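Local structure of kinectin 1 (Kinesin receptor) (Legionella pneumophila, 4MU6) at residues V49-T52 against L53-R57; E178-V181 against N182-K186. The protein is a Legionella effector, LegC3, of undetermined molecular function, represented here by its largely helical N-terminal part, which carries the coiled-coil domain. All blocks are in the same frame, centred on the assembly; numbering follows the deposited sequence.

Contact 1: residues V49-T52 against L53-R57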
loop_
_atom_site.group_PDB
_atom_site.type_symbol
_atom_site.label_atom_id
_atom_site.label_comp_id
_atom_site.label_asym_id
_atom_site.label_seq_id
_atom_site.Cartn_x
_atom_site.Cartn_y
_atom_site.Cartn_z
ATOM N N VAL A 49 20.815 4.285 26.874
ATOM C CA VAL A 49 21.000 4.869 25.540
ATOM C C VAL A 49 20.343 3.963 24.485
ATOM O O VAL A 49 19.639 4.435 23.595
ATOM C CB VAL A 49 22.483 5.032 25.191
ATOM C CG1 VAL A 49 22.660 5.451 23.713
ATOM C CG2 VAL A 49 23.140 6.033 26.127
ATOM N N THR A 50 20.570 2.658 24.608
ATOM C CA THR A 50 20.017 1.691 23.668
ATOM C C THR A 50 18.483 1.708 23.644
ATOM O O THR A 50 17.898 1.617 22.570
ATOM C CB THR A 50 20.565 0.258 23.918
ATOM O OG1 THR A 50 21.989 0.251 23.730
ATOM C CG2 THR A 50 19.933 -0.770 22.956
ATOM N N ALA A 51 17.841 1.852 24.807
ATOM C CA ALA A 51 16.371 1.907 24.871
ATOM C C ALA A 51 15.847 3.172 24.203
ATOM O O ALA A 51 14.870 3.124 23.439
ATOM C CB ALA A 51 15.841 1.789 26.340
ATOM N N THR A 52 16.507 4.298 24.476
ATOM C CA THR A 52 16.184 5.550 23.794
ATOM C C THR A 52 16.298 5.417 22.272
ATOM O O THR A 52 15.442 5.900 21.531
ATOM C CB THR A 52 17.083 6.701 24.256
ATOM O OG1 THR A 52 16.772 7.040 25.614
ATOM C CG2 THR A 52 16.888 7.937 23.359
ATOM N N LEU A 53 17.358 4.780 21.793
ATOM C CA LEU A 53 17.525 4.650 20.339
ATOM C C LEU A 53 16.448 3.764 19.713
ATOM O O LEU A 53 15.960 4.041 18.607
ATOM C CB LEU A 53 18.929 4.154 19.981
ATOM C CG LEU A 53 20.009 5.223 20.174
ATOM C CD1 LEU A 53 21.392 4.615 20.165
ATOM C CD2 LEU A 53 19.877 6.269 19.078
ATOM N N LEU A 54 16.064 2.712 20.426
ATOM C CA LEU A 54 15.052 1.792 19.916
ATOM C C LEU A 54 13.693 2.466 19.842
ATOM O O LEU A 54 12.948 2.263 18.861
ATOM C CB LEU A 54 14.972 0.540 20.784
ATOM C CG LEU A 54 16.205 -0.349 20.679
ATOM C CD1 LEU A 54 16.169 -1.368 21.787
ATOM C CD2 LEU A 54 16.266 -1.023 19.305
ATOM N N LYS A 55 13.373 3.250 20.877
ATOM C CA LYS A 55 12.130 4.009 20.899
ATOM C C LYS A 55 12.095 5.007 19.760
ATOM O O LYS A 55 11.067 5.164 19.104
ATOM C CB LYS A 55 11.931 4.735 22.214
ATOM C CG LYS A 55 11.454 3.866 23.377
ATOM C CD LYS A 55 11.538 4.642 24.705
ATOM C CE LYS A 55 11.063 3.820 25.911
ATOM N NZ LYS A 55 12.039 2.797 26.384
ATOM N N SER A 56 13.220 5.679 19.538
ATOM C CA SER A 56 13.375 6.612 18.422
ATOM C C SER A 56 13.204 5.923 17.061
ATOM O O SER A 56 12.545 6.452 16.159
ATOM C CB SER A 56 14.751 7.280 18.487
ATOM O OG SER A 56 14.818 8.182 19.573
ATOM N N ARG A 57 13.829 4.755 16.918
ATOM C CA ARG A 57 13.708 3.977 15.705
ATOM C C ARG A 57 12.255 3.589 15.506
ATOM O O ARG A 57 11.713 3.697 14.406
ATOM C CB ARG A 57 14.537 2.699 15.782
ATOM C CG ARG A 57 14.384 1.830 14.514
ATOM C CD ARG A 57 14.681 0.389 14.840
ATOM N NE ARG A 57 13.720 -0.107 15.821
ATOM C CZ ARG A 57 13.864 -1.226 16.522
ATOM N NH1 ARG A 57 14.950 -1.971 16.377
ATOM N NH2 ARG A 57 12.915 -1.592 17.376
#
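Val49 and Leu53, one helical turn apart, form the buried side of this piece of helix. Their side chains run alongside each other in the same direction, and Val49 CG1 meets Leu53 CD1 at 3.9 Å. That branch of Val49 stands anti to the backbone N (chi1 172°), which carries it forward along the axis to the leucine methyl. Beneath them Leu53 N donates to Val49 O at 2.9 Å, in the carbonyl plane. Thr50 and Leu54 repeat the pattern on a partly exposed flank, Thr50 CG2 touching Leu54 CD1 at 4.0 Å, while Thr50 OG1 turns back to hydrogen-bond His46 O. A third pair in the same stretch uses a hydroxyl: Ser56 N and Ser56 OG both donate to Thr52 O, at 3.0 and 3.1 Å, and come at it from opposite faces of the carbonyl plane, so that one oxygen is gripped twice and the serine rotation is fixed. The solvent side is looser. There the chain of exposed Lys55 bends back at its last torsion (chi4 76°), bringing NZ to 3.9 Å from Ala51 CB, a loose contact, while Lys55 N donates to Ala51 O. Around this turn of helix 43-105, Val49 and Thr52 rest on Leu13 and His17 of helix 10-22, Ser56 meets Phe4 and Leu5 of the N-terminal loop, and Leu53 packs on Ile252 of helix 227-273.

Contact 2: residues E178-V181 against N182-K186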
loop_
_atom_site.group_PDB
_atom_site.type_symbol
_atom_site.label_atom_id
_atom_site.label_comp_id
_atom_site.label_asym_id
_atom_site.label_seq_id
_atom_site.Cartn_x
_atom_site.Cartn_y
_atom_site.Cartn_z
ATOM N N GLU A 178 -30.277 -13.348 -40.345
ATOM C CA GLU A 178 -28.943 -12.935 -39.913
ATOM C C GLU A 178 -29.009 -11.820 -38.866
ATOM O O GLU A 178 -28.201 -11.776 -37.931
ATOM C CB GLU A 178 -28.104 -12.463 -41.097
ATOM C CG GLU A 178 -26.648 -12.258 -40.730
ATOM C CD GLU A 178 -25.806 -11.729 -41.880
ATOM O OE1 GLU A 178 -26.333 -11.637 -43.011
ATOM O OE2 GLU A 178 -24.618 -11.404 -41.642
ATOM N N GLN A 179 -29.965 -10.910 -39.036
ATOM C CA GLN A 179 -30.155 -9.829 -38.081
ATOM C C GLN A 179 -30.490 -10.428 -36.722
ATOM O O GLN A 179 -29.981 -9.984 -35.676
ATOM C CB GLN A 179 -31.285 -8.901 -38.534
ATOM C CG GLN A 179 -31.438 -7.655 -37.673
ATOM C CD GLN A 179 -30.286 -6.673 -37.866
ATOM O OE1 GLN A 179 -30.015 -6.232 -38.983
ATOM N NE2 GLN A 179 -29.604 -6.328 -36.775
ATOM N N GLU A 180 -31.334 -11.456 -36.744
ATOM C CA GLU A 180 -31.772 -12.100 -35.511
ATOM C C GLU A 180 -30.616 -12.718 -34.719
ATOM O O GLU A 180 -30.421 -12.415 -33.540
ATOM C CB GLU A 180 -32.835 -13.157 -35.806
ATOM C CG GLU A 180 -33.363 -13.868 -34.568
ATOM C CD GLU A 180 -34.561 -14.767 -34.875
ATOM O OE1 GLU A 180 -34.390 -15.758 -35.620
ATOM O OE2 GLU A 180 -35.673 -14.475 -34.377
ATOM N N VAL A 181 -29.848 -13.586 -35.361
ATOM C CA VAL A 181 -28.756 -14.240 -34.657
ATOM C C VAL A 181 -27.685 -13.222 -34.208
ATOM O O VAL A 181 -27.135 -13.350 -33.118
ATOM C CB VAL A 181 -28.138 -15.363 -35.505
ATOM C CG1 VAL A 181 -27.936 -14.884 -36.911
ATOM C CG2 VAL A 181 -26.827 -15.831 -34.915
ATOM N N ASN A 182 -27.411 -12.211 -35.028
ATOM C CA ASN A 182 -26.466 -11.157 -34.640
ATOM C C ASN A 182 -26.886 -10.357 -33.414
ATOM O O ASN A 182 -26.063 -10.058 -32.539
ATOM C CB ASN A 182 -26.173 -10.215 -35.805
ATOM C CG ASN A 182 -25.225 -10.827 -36.799
ATOM O OD1 ASN A 182 -24.556 -11.806 -36.484
ATOM N ND2 ASN A 182 -25.157 -10.264 -37.998
ATOM N N ASN A 183 -28.157 -9.986 -33.357
ATOM C CA ASN A 183 -28.658 -9.306 -32.176
ATOM C C ASN A 183 -28.580 -10.216 -30.965
ATOM O O ASN A 183 -28.298 -9.768 -29.860
ATOM C CB ASN A 183 -30.073 -8.773 -32.389
ATOM C CG ASN A 183 -30.102 -7.600 -33.338
ATOM O OD1 ASN A 183 -29.114 -7.326 -34.025
ATOM N ND2 ASN A 183 -31.240 -6.903 -33.393
ATOM N N LYS A 184 -28.792 -11.508 -31.165
ATOM C CA LYS A 184 -28.661 -12.416 -30.037
ATOM C C LYS A 184 -27.226 -12.499 -29.530
ATOM O O LYS A 184 -27.006 -12.514 -28.325
ATOM C CB LYS A 184 -29.240 -13.789 -30.340
ATOM C CG LYS A 184 -30.727 -13.864 -30.032
ATOM C CD LYS A 184 -31.208 -15.301 -29.998
ATOM C CE LYS A 184 -31.707 -15.737 -31.339
ATOM N NZ LYS A 184 -32.055 -17.186 -31.336
ATOM N N ILE A 185 -26.257 -12.531 -30.444
ATOM C CA ILE A 185 -24.850 -12.524 -30.048
ATOM C C ILE A 185 -24.517 -11.252 -29.262
ATOM O O ILE A 185 -23.847 -11.311 -28.234
ATOM C CB ILE A 185 -23.925 -12.701 -31.273
ATOM C CG1 ILE A 185 -24.051 -14.130 -31.808
ATOM C CG2 ILE A 185 -22.461 -12.382 -30.931
ATOM C CD1 ILE A 185 -23.499 -14.332 -33.210
ATOM N N LYS A 186 -25.023 -10.112 -29.723
ATOM C CA LYS A 186 -24.722 -8.834 -29.078
ATOM C C LYS A 186 -25.388 -8.762 -27.714
ATOM O O LYS A 186 -24.936 -8.048 -26.828
ATOM C CB LYS A 186 -25.212 -7.669 -29.949
ATOM C CG LYS A 186 -24.250 -7.219 -31.030
ATOM C CD LYS A 186 -24.982 -6.439 -32.105
ATOM C CE LYS A 186 -24.036 -5.929 -33.190
ATOM N NZ LYS A 186 -24.806 -5.474 -34.391
#
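Gln179 and Asn183 illustrate how two amides one turn apart can join along a helix. Gln179 NE2 donates to Asn183 OD1 at 3.0 Å; the acceptor lies near the plane of the glutamine amide, yet the bond is bent, with an N-H...O angle of 144°, and the donor is tilted out of the asparagine carbonyl plane. The two amide planes are turned 69° apart. A bend at chi2 (71°) folds the glutamine chain along the helix so that NE2 reaches its partner. Asn183 is buried, and both ends of its amide are engaged, since ND2 hydrogen-bonds OE1 of Glu104.

Backbone bonds run beneath, among them Asn183 N to Gln179 O at 3.0 Å and Ile185 N to Val181 O at 2.9 Å.

The remaining side-chain contacts are van der Waals in kind. Glu178 crosses Asn182 at a slant, its CG 3.7 Å from ND2. Val181 and Ile185 lie side by side, CG2 against CD1 at 4.0 Å, an apolar pair at the exposed surface. Glu180 and Lys184 also run alongside, touching through CG and CE; their charged ends, OE1 and NZ, stay 5.1 Å apart, where attraction between them is probably modest. Glu180 also touches Leu105 of helix 43-105 and Ile108 of helix 108-127.

Pairing at a spacing of four residues is the ordinary pattern of an alpha helix; what marks this piece is a polar Gln179-Asn183 pair turned to helix 43-105, which runs antiparallel to helix 158-217 in the LegC3 N-terminal coiled-coil domain, with Val181 and Ile185 on the exposed surface.

In the fold
From the N terminus the chain passes through helices 10-22 and 29-38 before entering the long helix 43-105, whose first turns hold contact 1. Contact 2 comes later, in helix 158-217, beyond helix 108-127 and an unmodelled connection. Each contact joins adjoining turns of one continuous helix, so neither closes a loop, and the two follow in series without nesting or crossing. Their centres are 72 Å apart, on opposite sides of the chain's centre. Helix 43-105 nevertheless relates them: its start, at contact 1, packs against helices 10-22 and 227-273, while its far end, at Leu101 and Glu104, meets contact 2, where Ile108 of helix 108-127 also packs.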